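Local coordinates for lipoprotein (Colwellia psychrerythraea, PDB 3O0Y) that is of unknown function but is a putative bacterial lipoprotein, largely helical, whose family is grouped with metallopeptidases, so it may be a peptidase relative, at residues Q37-Q40 with S41-Q45; E74-K77 with Q78-A81; A110-T113 with R114-G118; T186-A190 with Q191-P195; V286-Q289 with D290-K293. One frame throughout, in Å; residues are numbered along the deposited sequence.

Contact 1: residues Q37-Q40 with S41-Q45; sequences QAKQ and SLFKQ
F43 sets one corner of its ring against the root of the K39 side chain, CD1 lying 4.1 Å from K39 CG, and the two slant across one another a helical turn apart. The backbone comes nearer still: K39 O sits at the ring's edge, close to its plane, 3.2 Å from F43 CD1. The same oxygen accepts the hydrogen bond from F43 N at 3.1 Å. With CG anti to the carbonyl carbon (chi1 -78°), the phenyl group is turned back over the preceding turn, where it can reach that carbonyl. K44 is turned the same way, and its methylene chain runs alongside the Q40 carbonyl, CG approaching Q40 O to 3.0 Å. Further out, K44 CE rests 4.1 Å from Q40 CB, so the long aliphatic part of a lysine is put to use at a partly exposed site. These are i to i+4 neighbours in the last turns of helix 27-44, and four backbone hydrogen bonds of the alpha-helical pattern tie them, among them K44 N to Q40 O at 2.9 Å. F43, an apolar residue suited to burial, presses on helix 47-53 and on F459 and L460. A38, small and buried, lets T113 of helix 100-117 come close. On another face S41 OG stands 4.2 Å from Q37 CG; polar side chains suit this face, since S41 OG and Q37 NE2 each hydrogen-bond to OE2 of E82 in helix 73-92.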
loop_
_atom_site.group_PDB
_atom_site.type_symbol
_atom_site.label_atom_id
_atom_site.label_comp_id
_atom_site.label_asym_id
_atom_site.label_seq_id
_atom_site.Cartn_x
_atom_site.Cartn_y
_atom_site.Cartn_z
ATOM N N GLN A 37 17.989 16.746 2.230
ATOM C CA GLN A 37 17.283 17.617 1.338
ATOM C C GLN A 37 16.102 16.900 0.634
ATOM O O GLN A 37 15.025 17.461 0.452
ATOM C CB GLN A 37 18.236 18.165 0.306
ATOM C CG GLN A 37 17.551 19.149 -0.638
ATOM C CD GLN A 37 18.458 19.547 -1.843
ATOM O OE1 GLN A 37 19.674 19.260 -1.863
ATOM N NE2 GLN A 37 17.836 20.139 -2.881
ATOM N N ALA A 38 16.338 15.675 0.187
ATOM C CA ALA A 38 15.268 14.821 -0.342
ATOM C C ALA A 38 14.115 14.607 0.640
ATOM O O ALA A 38 12.956 14.801 0.281
ATOM C CB ALA A 38 15.809 13.439 -0.854
ATOM N N LYS A 39 14.454 14.192 1.856
ATOM C CA LYS A 39 13.419 14.050 2.865
ATOM C C LYS A 39 12.586 15.332 3.044
ATOM O O LYS A 39 11.357 15.283 3.009
ATOM C CB LYS A 39 14.103 13.685 4.159
ATOM C CG LYS A 39 13.136 13.733 5.330
ATOM C CD LYS A 39 13.905 13.433 6.580
ATOM C CE LYS A 39 14.049 14.455 7.528
ATOM N NZ LYS A 39 14.357 13.934 8.966
ATOM N N GLN A 40 13.259 16.469 3.245
ATOM C CA GLN A 40 12.584 17.710 3.637
ATOM C C GLN A 40 11.774 18.278 2.470
ATOM O O GLN A 40 10.641 18.745 2.655
ATOM C CB GLN A 40 13.591 18.708 4.231
ATOM C CG GLN A 40 14.205 18.161 5.523
ATOM C CD GLN A 40 14.985 19.152 6.326
ATOM O OE1 GLN A 40 15.612 20.059 5.787
ATOM N NE2 GLN A 40 15.011 18.936 7.636
ATOM N N SER A 41 12.295 18.155 1.283
ATOM C CA SER A 41 11.618 18.691 0.120
ATOM C C SER A 41 10.372 17.866 -0.237
ATOM O O SER A 41 9.338 18.443 -0.607
ATOM C CB SER A 41 12.520 18.746 -1.085
ATOM O OG SER A 41 13.424 19.804 -0.911
ATOM N N LEU A 42 10.486 16.555 -0.175
ATOM C CA LEU A 42 9.341 15.700 -0.497
ATOM C C LEU A 42 8.248 15.990 0.520
ATOM O O LEU A 42 7.088 16.225 0.133
ATOM C CB LEU A 42 9.737 14.225 -0.425
ATOM C CG LEU A 42 8.628 13.229 -0.723
ATOM C CD1 LEU A 42 7.958 13.441 -2.104
ATOM C CD2 LEU A 42 9.153 11.775 -0.467
ATOM N N PHE A 43 8.601 15.906 1.801
ATOM C CA PHE A 43 7.570 16.054 2.824
ATOM C C PHE A 43 6.970 17.471 2.969
ATOM O O PHE A 43 5.804 17.586 3.327
ATOM C CB PHE A 43 8.041 15.552 4.148
ATOM C CG PHE A 43 8.011 14.080 4.257
ATOM C CD1 PHE A 43 9.176 13.343 4.315
ATOM C CD2 PHE A 43 6.785 13.415 4.275
ATOM C CE1 PHE A 43 9.121 11.951 4.426
ATOM C CE2 PHE A 43 6.722 12.074 4.455
ATOM C CZ PHE A 43 7.891 11.322 4.512
ATOM N N LYS A 44 7.737 18.516 2.700
ATOM C CA LYS A 44 7.135 19.857 2.634
ATOM C C LYS A 44 6.027 19.940 1.598
ATOM O O LYS A 44 5.077 20.688 1.765
ATOM C CB LYS A 44 8.169 20.920 2.225
ATOM C CG LYS A 44 9.242 21.298 3.180
ATOM C CD LYS A 44 10.324 22.148 2.317
ATOM C CE LYS A 44 11.781 22.165 2.906
ATOM N NZ LYS A 44 12.942 22.151 1.891
ATOM N N GLN A 45 6.193 19.236 0.495
ATOM C CA GLN A 45 5.228 19.215 -0.593
ATOM C C GLN A 45 4.180 18.107 -0.477
ATOM O O GLN A 45 3.286 17.964 -1.317
ATOM C CB GLN A 45 5.978 19.124 -1.901
ATOM C CG GLN A 45 6.853 20.342 -2.072
ATOM C CD GLN A 45 7.644 20.340 -3.317
ATOM O OE1 GLN A 45 8.879 20.166 -3.270
ATOM N NE2 GLN A 45 6.993 20.562 -4.431
#

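Contact 2: residues E74-K77 with Q78-A81; sequences ENEK and QLRA
R80 reaches back along the helix to E76. Its CB lies near E76 O; CG comes to 3.1 Å from E76 O, and CD passes the same oxygen, and beyond it the guanidinium begins. NE then meets E76 OE1 at 3.2 Å, and NH2 meets that oxygen at 2.9 Å, a salt bridge in which both nitrogens close on one carboxylate oxygen. That oxygen lies almost exactly in the guanidinium plane, at its edge, while the carboxylate is turned 77° against it; NH2 comes in on the anti lone pair of OE1. E76 can present this oxygen because its own chain is bent at CB-CG (chi2 -70°), folding the carboxylate toward the next turn. This is an i to i+4 ion pair on helix 73-92, set on a face covered by strand 126-128 and helix 174-190. Buried charges there need several partners: E76 OE2 pairs with R46, OE1 also accepts from I127 N, and R80 NH2 donates to I124 O. Such a network would probably favour the ionised forms of both groups. On the exposed flank, Q78 NE2 gives a straight bond of 2.6 Å to E74 OE2, again on the anti lone pair, the acceptor lying close to the amide plane while the carboxylate is turned steeply against it. Glutamate and glutamine, flexible and polar, suit this water-facing flank. L79, by contrast, is apolar and buried; its CB lies 3.4 Å from N75 O, the acceptor of its amide, and its side chain packs on Q45 and R46.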
loop_
_atom_site.group_PDB
_atom_site.type_symbol
_atom_site.label_atom_id
_atom_site.label_comp_id
_atom_site.label_asym_id
_atom_site.label_seq_id
_atom_site.Cartn_x
_atom_site.Cartn_y
_atom_site.Cartn_z
ATOM N N GLU A 74 2.826 23.141 -12.379
ATOM C CA GLU A 74 4.077 23.692 -11.976
ATOM C C GLU A 74 4.534 23.063 -10.657
ATOM O O GLU A 74 5.713 22.799 -10.519
ATOM C CB GLU A 74 4.008 25.201 -11.841
ATOM C CG GLU A 74 5.381 25.848 -11.564
ATOM C CD GLU A 74 6.399 25.745 -12.733
ATOM O OE1 GLU A 74 6.033 25.528 -13.932
ATOM O OE2 GLU A 74 7.613 25.921 -12.440
ATOM N N ASN A 75 3.597 22.774 -9.746
ATOM C CA ASN A 75 3.958 22.111 -8.483
ATOM C C ASN A 75 4.633 20.755 -8.772
ATOM O O ASN A 75 5.688 20.439 -8.231
ATOM C CB ASN A 75 2.723 21.871 -7.627
ATOM C CG ASN A 75 2.106 23.167 -7.061
ATOM O OD1 ASN A 75 2.816 24.160 -6.802
ATOM N ND2 ASN A 75 0.817 23.194 -6.935
ATOM N N GLU A 76 4.010 19.977 -9.651
ATOM C CA GLU A 76 4.483 18.645 -9.963
ATOM C C GLU A 76 5.796 18.689 -10.713
ATOM O O GLU A 76 6.727 17.906 -10.438
ATOM C CB GLU A 76 3.457 17.864 -10.753
ATOM C CG GLU A 76 2.319 17.341 -9.879
ATOM C CD GLU A 76 2.804 16.203 -8.925
ATOM O OE1 GLU A 76 3.323 15.148 -9.405
ATOM O OE2 GLU A 76 2.602 16.338 -7.721
ATOM N N LYS A 77 5.893 19.609 -11.678
ATOM C CA LYS A 77 7.157 19.779 -12.402
ATOM C C LYS A 77 8.332 20.098 -11.457
ATOM O O LYS A 77 9.395 19.490 -11.546
ATOM C CB LYS A 77 7.013 20.909 -13.434
ATOM C CG LYS A 77 8.345 21.215 -14.196
ATOM C CD LYS A 77 8.127 22.350 -15.267
ATOM C CE LYS A 77 9.320 22.296 -16.298
ATOM N NZ LYS A 77 9.406 23.581 -17.053
ATOM N N GLN A 78 8.139 21.034 -10.511
ATOM C CA GLN A 78 9.216 21.482 -9.659
ATOM C C GLN A 78 9.597 20.394 -8.654
ATOM O O GLN A 78 10.781 20.251 -8.339
ATOM C CB GLN A 78 8.878 22.757 -8.885
ATOM C CG GLN A 78 8.762 23.978 -9.831
ATOM C CD GLN A 78 8.306 25.268 -9.081
ATOM O OE1 GLN A 78 8.297 25.310 -7.842
ATOM N NE2 GLN A 78 7.969 26.327 -9.847
ATOM N N LEU A 79 8.592 19.665 -8.143
ATOM C CA LEU A 79 8.849 18.628 -7.172
ATOM C C LEU A 79 9.742 17.555 -7.844
ATOM O O LEU A 79 10.767 17.142 -7.308
ATOM C CB LEU A 79 7.530 17.979 -6.677
ATOM C CG LEU A 79 7.634 16.700 -5.853
ATOM C CD1 LEU A 79 8.436 16.943 -4.654
ATOM C CD2 LEU A 79 6.243 16.115 -5.475
ATOM N N ARG A 80 9.334 17.090 -9.003
ATOM C CA ARG A 80 10.010 16.017 -9.712
ATOM C C ARG A 80 11.420 16.471 -10.138
ATOM O O ARG A 80 12.395 15.715 -10.059
ATOM C CB ARG A 80 9.198 15.543 -10.906
ATOM C CG ARG A 80 7.805 15.049 -10.555
ATOM C CD ARG A 80 7.033 14.609 -11.760
ATOM N NE ARG A 80 5.657 14.435 -11.496
ATOM C CZ ARG A 80 4.781 13.806 -12.296
ATOM N NH1 ARG A 80 5.141 13.270 -13.470
ATOM N NH2 ARG A 80 3.494 13.878 -11.964
ATOM N N ALA A 81 11.515 17.680 -10.670
ATOM C CA ALA A 81 12.822 18.175 -11.110
ATOM C C ALA A 81 13.834 18.234 -9.991
ATOM O O ALA A 81 14.965 17.824 -10.193
ATOM C CB ALA A 81 12.691 19.547 -11.766
#

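Contact 3: residues A110-T113 with R114-G118; sequences AGLT and RYFAG
L112 and F116 make the apolar part of this contact, L112 CD2 standing 4.3 Å from F116 CE2 one turn along. The phenyl ring also leans on the backbone, its CD2 being 3.2 Å from L112 O. Beside it Y115 CD2 lies 3.7 Å above one face of the F116 ring, offset toward the rim, while F116 CZ stands at the edge of the tyrosine ring. Putting an alanine at F116 would probably open a gap between L112, the Y115 ring and L42 of helix 27-44, leaving the tyrosine ring without the face it leans on. Backbone hydrogen bonds form a second group: F116 N to L112 O at 3.0 Å is one of four i to i+4 bonds here. They belong to the end of helix 100-117, which here packs against helices 27-44, 73-92 and 284-296. G118 leaves the helix with positive phi (80°), a conformation that glycine adopts without strain, and its N still donates to R114 O at 3.0 Å. Polar side chains make the third group. T113 OG1, in the crowded position between backbone N and carbonyl carbon (chi1 50°), is turned toward the carbonyls of the preceding turn; M109 O is its strongest partner, and A110 O is also near, which gives this buried hydroxyl an acceptor. Y115 OH hydrogen-bonds to W130 O. G118 O lies 3.3 Å above one face of the R114 guanidinium, whose NH2 forms a salt bridge with D290.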
loop_
_atom_site.group_PDB
_atom_site.type_symbol
_atom_site.label_atom_id
_atom_site.label_comp_id
_atom_site.label_asym_id
_atom_site.label_seq_id
_atom_site.Cartn_x
_atom_site.Cartn_y
_atom_site.Cartn_z
ATOM N N ALA A 110 19.783 7.113 -4.290
ATOM C CA ALA A 110 19.683 7.529 -5.738
ATOM C C ALA A 110 18.418 6.893 -6.341
ATOM O O ALA A 110 17.661 7.533 -7.075
ATOM C CB ALA A 110 20.965 7.140 -6.555
ATOM N N GLY A 111 18.173 5.627 -5.994
ATOM C CA GLY A 111 16.973 4.906 -6.532
ATOM C C GLY A 111 15.678 5.493 -6.019
ATOM O O GLY A 111 14.740 5.618 -6.758
ATOM N N LEU A 112 15.614 5.788 -4.717
ATOM C CA LEU A 112 14.403 6.300 -4.131
ATOM C C LEU A 112 14.068 7.683 -4.617
ATOM O O LEU A 112 12.924 8.001 -4.911
ATOM C CB LEU A 112 14.431 6.291 -2.603
ATOM C CG LEU A 112 14.145 5.090 -1.826
ATOM C CD1 LEU A 112 14.390 5.344 -0.334
ATOM C CD2 LEU A 112 12.682 4.701 -2.133
ATOM N N THR A 113 15.089 8.558 -4.778
ATOM C CA THR A 113 14.826 9.891 -5.265
ATOM C C THR A 113 14.350 9.821 -6.732
ATOM O O THR A 113 13.479 10.590 -7.194
ATOM C CB THR A 113 16.001 10.826 -5.050
ATOM O OG1 THR A 113 17.229 10.241 -5.542
ATOM C CG2 THR A 113 16.144 11.195 -3.551
ATOM N N ARG A 114 14.905 8.883 -7.504
ATOM C CA ARG A 114 14.392 8.652 -8.881
ATOM C C ARG A 114 12.955 8.062 -8.873
ATOM O O ARG A 114 12.133 8.434 -9.686
ATOM C CB ARG A 114 15.308 7.722 -9.664
ATOM C CG ARG A 114 14.763 7.100 -10.946
ATOM C CD ARG A 114 14.325 8.072 -12.050
ATOM N NE ARG A 114 13.771 7.310 -13.173
ATOM C CZ ARG A 114 12.564 6.749 -13.186
ATOM N NH1 ARG A 114 11.718 6.917 -12.135
ATOM N NH2 ARG A 114 12.225 6.015 -14.225
ATOM N N TYR A 115 12.661 7.216 -7.909
ATOM C CA TYR A 115 11.332 6.641 -7.785
ATOM C C TYR A 115 10.328 7.763 -7.528
ATOM O O TYR A 115 9.303 7.834 -8.192
ATOM C CB TYR A 115 11.310 5.690 -6.605
ATOM C CG TYR A 115 9.986 5.095 -6.242
ATOM C CD1 TYR A 115 9.428 4.093 -7.001
ATOM C CD2 TYR A 115 9.316 5.470 -5.068
ATOM C CE1 TYR A 115 8.280 3.449 -6.611
ATOM C CE2 TYR A 115 8.164 4.807 -4.665
ATOM C CZ TYR A 115 7.643 3.816 -5.449
ATOM O OH TYR A 115 6.539 3.145 -5.066
ATOM N N PHE A 116 10.643 8.705 -6.664
ATOM C CA PHE A 116 9.736 9.845 -6.414
ATOM C C PHE A 116 9.782 10.951 -7.466
ATOM O O PHE A 116 8.857 11.689 -7.525
ATOM C CB PHE A 116 9.985 10.430 -5.087
ATOM C CG PHE A 116 9.635 9.513 -3.941
ATOM C CD1 PHE A 116 8.313 9.018 -3.813
ATOM C CD2 PHE A 116 10.598 9.100 -3.042
ATOM C CE1 PHE A 116 8.004 8.087 -2.790
ATOM C CE2 PHE A 116 10.315 8.252 -2.020
ATOM C CZ PHE A 116 9.004 7.729 -1.887
ATOM N N ALA A 117 10.832 11.010 -8.286
ATOM C CA ALA A 117 10.829 11.893 -9.451
ATOM C C ALA A 117 9.921 11.375 -10.547
ATOM O O ALA A 117 9.491 12.163 -11.390
ATOM C CB ALA A 117 12.296 12.101 -10.039
ATOM N N GLY A 118 9.747 10.054 -10.647
ATOM C CA GLY A 118 8.974 9.466 -11.724
ATOM C C GLY A 118 9.788 9.378 -13.005
ATOM O O GLY A 118 10.846 9.991 -13.130
#

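Contact 4: residues T186-A190 with Q191-P195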
loop_
_atom_site.group_PDB
_atom_site.type_symbol
_atom_site.label_atom_id
_atom_site.label_comp_id
_atom_site.label_asym_id
_atom_site.label_seq_id
_atom_site.Cartn_x
_atom_site.Cartn_y
_atom_site.Cartn_z
ATOM N N THR A 186 -6.600 18.352 -16.263
ATOM C CA THR A 186 -6.825 19.032 -17.561
ATOM C C THR A 186 -5.573 19.047 -18.405
ATOM O O THR A 186 -5.658 18.744 -19.610
ATOM C CB THR A 186 -7.364 20.472 -17.364
ATOM O OG1 THR A 186 -8.674 20.377 -16.816
ATOM C CG2 THR A 186 -7.475 21.229 -18.683
ATOM N N ALA A 187 -4.429 19.359 -17.783
ATOM C CA ALA A 187 -3.113 19.321 -18.468
ATOM C C ALA A 187 -2.863 17.928 -19.033
ATOM O O ALA A 187 -2.355 17.780 -20.117
ATOM C CB ALA A 187 -1.936 19.753 -17.508
ATOM N N ASP A 188 -3.076 16.891 -18.220
ATOM C CA ASP A 188 -2.890 15.549 -18.715
ATOM C C ASP A 188 -3.832 15.202 -19.872
ATOM O O ASP A 188 -3.397 14.678 -20.879
ATOM C CB ASP A 188 -3.064 14.542 -17.564
ATOM C CG ASP A 188 -2.007 14.655 -16.474
ATOM O OD1 ASP A 188 -1.088 15.487 -16.526
ATOM O OD2 ASP A 188 -2.117 13.825 -15.512
ATOM N N ALA A 189 -5.104 15.550 -19.743
ATOM C CA ALA A 189 -6.071 15.338 -20.816
ATOM C C ALA A 189 -5.705 16.096 -22.120
ATOM O O ALA A 189 -5.924 15.583 -23.223
ATOM C CB ALA A 189 -7.513 15.674 -20.326
ATOM N N ALA A 190 -5.025 17.222 -21.989
ATOM C CA ALA A 190 -4.574 18.007 -23.160
ATOM C C ALA A 190 -3.526 17.229 -23.970
ATOM O O ALA A 190 -3.416 17.420 -25.183
ATOM C CB ALA A 190 -4.041 19.357 -22.737
ATOM N N GLN A 191 -2.788 16.348 -23.294
ATOM C CA GLN A 191 -1.826 15.431 -23.904
ATOM C C GLN A 191 -2.418 14.054 -24.208
ATOM O O GLN A 191 -1.658 13.096 -24.387
ATOM C CB GLN A 191 -0.746 15.115 -22.873
ATOM C CG GLN A 191 0.260 16.114 -22.676
ATOM C CD GLN A 191 1.209 15.693 -21.536
ATOM O OE1 GLN A 191 1.893 14.666 -21.637
ATOM N NE2 GLN A 191 1.295 16.512 -20.513
ATOM N N ASN A 192 -3.737 13.916 -24.141
ATOM C CA ASN A 192 -4.428 12.656 -24.372
ATOM C C ASN A 192 -4.096 11.569 -23.336
ATOM O O ASN A 192 -4.196 10.395 -23.600
ATOM C CB ASN A 192 -4.109 12.104 -25.740
ATOM C CG ASN A 192 -4.644 13.013 -26.845
ATOM O OD1 ASN A 192 -5.816 13.458 -26.811
ATOM N ND2 ASN A 192 -3.801 13.286 -27.822
ATOM N N TRP A 193 -3.774 12.009 -22.143
ATOM C CA TRP A 193 -3.597 11.079 -21.044
ATOM C C TRP A 193 -4.786 11.245 -20.089
ATOM O O TRP A 193 -4.922 12.272 -19.396
ATOM C CB TRP A 193 -2.302 11.426 -20.332
ATOM C CG TRP A 193 -1.952 10.454 -19.243
ATOM C CD1 TRP A 193 -2.441 10.422 -17.982
ATOM C CD2 TRP A 193 -1.060 9.348 -19.373
ATOM N NE1 TRP A 193 -1.865 9.356 -17.293
ATOM C CE2 TRP A 193 -1.047 8.668 -18.149
ATOM C CE3 TRP A 193 -0.285 8.853 -20.415
ATOM C CZ2 TRP A 193 -0.237 7.561 -17.934
ATOM C CZ3 TRP A 193 0.497 7.761 -20.217
ATOM C CH2 TRP A 193 0.489 7.088 -18.993
ATOM N N LEU A 194 -5.663 10.244 -20.081
ATOM C CA LEU A 194 -6.793 10.262 -19.158
ATOM C C LEU A 194 -7.320 8.895 -18.835
ATOM O O LEU A 194 -7.039 7.968 -19.512
ATOM C CB LEU A 194 -7.930 11.167 -19.623
ATOM C CG LEU A 194 -8.455 11.234 -21.048
ATOM C CD1 LEU A 194 -8.094 10.058 -21.868
ATOM C CD2 LEU A 194 -9.979 11.572 -20.953
ATOM N N PRO A 195 -8.103 8.804 -17.773
ATOM C CA PRO A 195 -8.450 7.452 -17.326
ATOM C C PRO A 195 -9.411 6.787 -18.320
ATOM O O PRO A 195 -10.114 7.480 -19.083
ATOM C CB PRO A 195 -9.107 7.706 -15.966
ATOM C CG PRO A 195 -8.655 9.099 -15.578
ATOM C CD PRO A 195 -8.660 9.823 -16.866
HETATM O O HOH W 1 -0.237 19.506 -21.103
#
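D188 O is held by two backbone amides that come from opposite faces of its carbonyl plane: Q191 N and W193 N, each 3.0 Å from it. Neither lies on a lone pair, as the regular i to i+4 pattern gives way to i to i+3 and i to i+5 bonds. One residue on, N192 N bonds to A189 O at 2.9 Å, again from above the carbonyl plane. Together, W193 N to D188 O and N192 N to A189 O make a Schellman motif that closes helix 174-190, with N192 at C-prime. Its positive phi (64°) is one that asparagine tolerates better than most residues other than glycine. W193 then folds back, CD1 4.2 Å from D188 CB, and its buried indole meets the ring of Y287 at about 55° while NE1 donates to P135 O. The buried carboxylate of D188 is balanced by K184, a salt bridge at OD1, and its OD2 accepts from G125 N. Q191 lies partly exposed, its NE2 bonded to N123 OD1. A water gives a hydrogen bond of 2.9 Å to A187 O and accepts a weak one from Q191 NE2, so this carbonyl near the helix end has a solvent partner.

Contact 5: residues V286-Q289 with D290-K293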
loop_
_atom_site.group_PDB
_atom_site.type_symbol
_atom_site.label_atom_id
_atom_site.label_comp_id
_atom_site.label_asym_id
_atom_site.label_seq_id
_atom_site.Cartn_x
_atom_site.Cartn_y
_atom_site.Cartn_z
ATOM N N VAL A 286 5.653 2.069 -22.866
ATOM C CA VAL A 286 6.841 2.532 -22.210
ATOM C C VAL A 286 6.559 2.856 -20.750
ATOM O O VAL A 286 7.380 2.558 -19.879
ATOM C CB VAL A 286 7.400 3.762 -23.011
ATOM C CG1 VAL A 286 8.505 4.422 -22.207
ATOM C CG2 VAL A 286 7.846 3.258 -24.397
ATOM N N TYR A 287 5.437 3.472 -20.464
ATOM C CA TYR A 287 5.028 3.677 -19.090
ATOM C C TYR A 287 4.983 2.375 -18.268
ATOM O O TYR A 287 5.513 2.315 -17.151
ATOM C CB TYR A 287 3.675 4.338 -19.052
ATOM C CG TYR A 287 3.164 4.574 -17.648
ATOM C CD1 TYR A 287 3.397 5.755 -16.986
ATOM C CD2 TYR A 287 2.575 3.562 -16.944
ATOM C CE1 TYR A 287 2.946 5.942 -15.675
ATOM C CE2 TYR A 287 2.194 3.701 -15.646
ATOM C CZ TYR A 287 2.383 4.891 -14.995
ATOM O OH TYR A 287 1.954 5.043 -13.680
ATOM N N TYR A 288 4.370 1.355 -18.879
ATOM C CA TYR A 288 4.203 0.077 -18.202
ATOM C C TYR A 288 5.535 -0.572 -17.941
ATOM O O TYR A 288 5.753 -1.116 -16.836
ATOM C CB TYR A 288 3.259 -0.843 -18.996
ATOM C CG TYR A 288 2.888 -2.099 -18.215
ATOM C CD1 TYR A 288 2.270 -1.996 -16.966
ATOM C CD2 TYR A 288 3.104 -3.376 -18.753
ATOM C CE1 TYR A 288 1.933 -3.146 -16.251
ATOM C CE2 TYR A 288 2.717 -4.508 -18.057
ATOM C CZ TYR A 288 2.170 -4.385 -16.833
ATOM O OH TYR A 288 1.810 -5.539 -16.142
ATOM N N GLN A 289 6.464 -0.498 -18.893
ATOM C CA GLN A 289 7.799 -1.073 -18.650
ATOM C C GLN A 289 8.507 -0.386 -17.438
ATOM O O GLN A 289 9.143 -1.033 -16.574
ATOM C CB GLN A 289 8.689 -1.092 -19.913
ATOM C CG GLN A 289 9.926 -2.018 -19.759
ATOM C CD GLN A 289 9.546 -3.533 -19.609
ATOM O OE1 GLN A 289 9.956 -4.300 -18.647
ATOM N NE2 GLN A 289 8.756 -3.978 -20.571
ATOM N N ASP A 290 8.327 0.897 -17.316
ATOM C CA ASP A 290 8.769 1.634 -16.123
ATOM C C ASP A 290 8.065 1.221 -14.838
ATOM O O ASP A 290 8.719 1.029 -13.817
ATOM C CB ASP A 290 8.633 3.161 -16.332
ATOM C CG ASP A 290 9.118 3.953 -15.095
ATOM O OD1 ASP A 290 10.364 3.949 -14.807
ATOM O OD2 ASP A 290 8.231 4.416 -14.338
ATOM N N ALA A 291 6.759 0.983 -14.929
ATOM C CA ALA A 291 6.012 0.477 -13.782
ATOM C C ALA A 291 6.512 -0.874 -13.344
ATOM O O ALA A 291 6.633 -1.141 -12.125
ATOM C CB ALA A 291 4.546 0.473 -14.035
ATOM N N ILE A 292 6.843 -1.729 -14.281
ATOM C CA ILE A 292 7.408 -3.035 -13.939
ATOM C C ILE A 292 8.720 -2.885 -13.204
ATOM O O ILE A 292 8.968 -3.598 -12.214
ATOM C CB ILE A 292 7.588 -3.909 -15.253
ATOM C CG1 ILE A 292 6.251 -4.270 -15.814
ATOM C CG2 ILE A 292 8.422 -5.209 -15.009
ATOM C CD1 ILE A 292 6.323 -5.011 -17.191
ATOM N N LYS A 293 9.565 -1.961 -13.688
ATOM C CA LYS A 293 10.828 -1.683 -12.955
ATOM C C LYS A 293 10.575 -1.122 -11.525
ATOM O O LYS A 293 11.160 -1.614 -10.525
ATOM C CB LYS A 293 11.692 -0.737 -13.765
ATOM C CG LYS A 293 12.994 -0.506 -12.955
ATOM C CD LYS A 293 14.250 -0.102 -13.668
ATOM C CE LYS A 293 15.460 -0.314 -12.672
ATOM N NZ LYS A 293 15.732 -1.751 -12.178
HETATM O O HOH W 2 5.530 4.040 -14.160
#
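I292 N donates to Y288 O at 2.8 Å, the shortest backbone bond of this contact, and approaches nearly along the C=O axis. The two side chains meet as well. I292 CG1 lies over one face of the Y288 ring, 4.2 Å from its centroid and 13° off the normal, a CH-pi contact; I292 CD1 extends the cover to Y288 CE2 at 3.7 Å. CG1 takes the position anti to the carbonyl carbon (chi1 -68°), which swings this branch back over the ring a turn earlier. All this is i to i+4 packing within helix 284-296, whose I292 side also meets P302 and I305 of helix 302-326. A branched aliphatic suits the site, since I292 meets both the ring and helix 302-326. Cutting I292 back to alanine is likely to take the CG1 and CD1 contacts from the Y288 ring and open a gap toward P302 and I305. Y288 OH is bonded to D511, which fixes the phenol end, and the ring also meets that of H515. A291, with no more than a methyl, fits near both tyrosines: its CB is 4.3 Å from Y287 CE2. On the other flank D290 OD2 takes a hydrogen bond of 2.7 Å from a water that lies over one face of the Y287 ring, offset toward the rim. The other carboxylate oxygen, OD1, is the one paired with R114, and it also accepts from Q294 NE2 a turn further along.

How the contacts relate
Contact 3 is the most buried of the five, and packs rings and leucine beside buried polar groups in helix 100-117. Contacts 1, 2, 4 and 5 are partly buried, and each mixes a packed side with polar groups. Contacts 1 and 2 each touch contact 3, so helices 27-44, 73-92 and 100-117 form one cluster; contact 5 joins it by a salt bridge. Contact 4, about 27 Å from contact 1 between centres, meets contact 5 through aromatic rings. Contact 2 carries an ion pair between successive turns of one helix, contact 5 a ring covered by aliphatic carbon, and contact 4 a helix end closed by backbone.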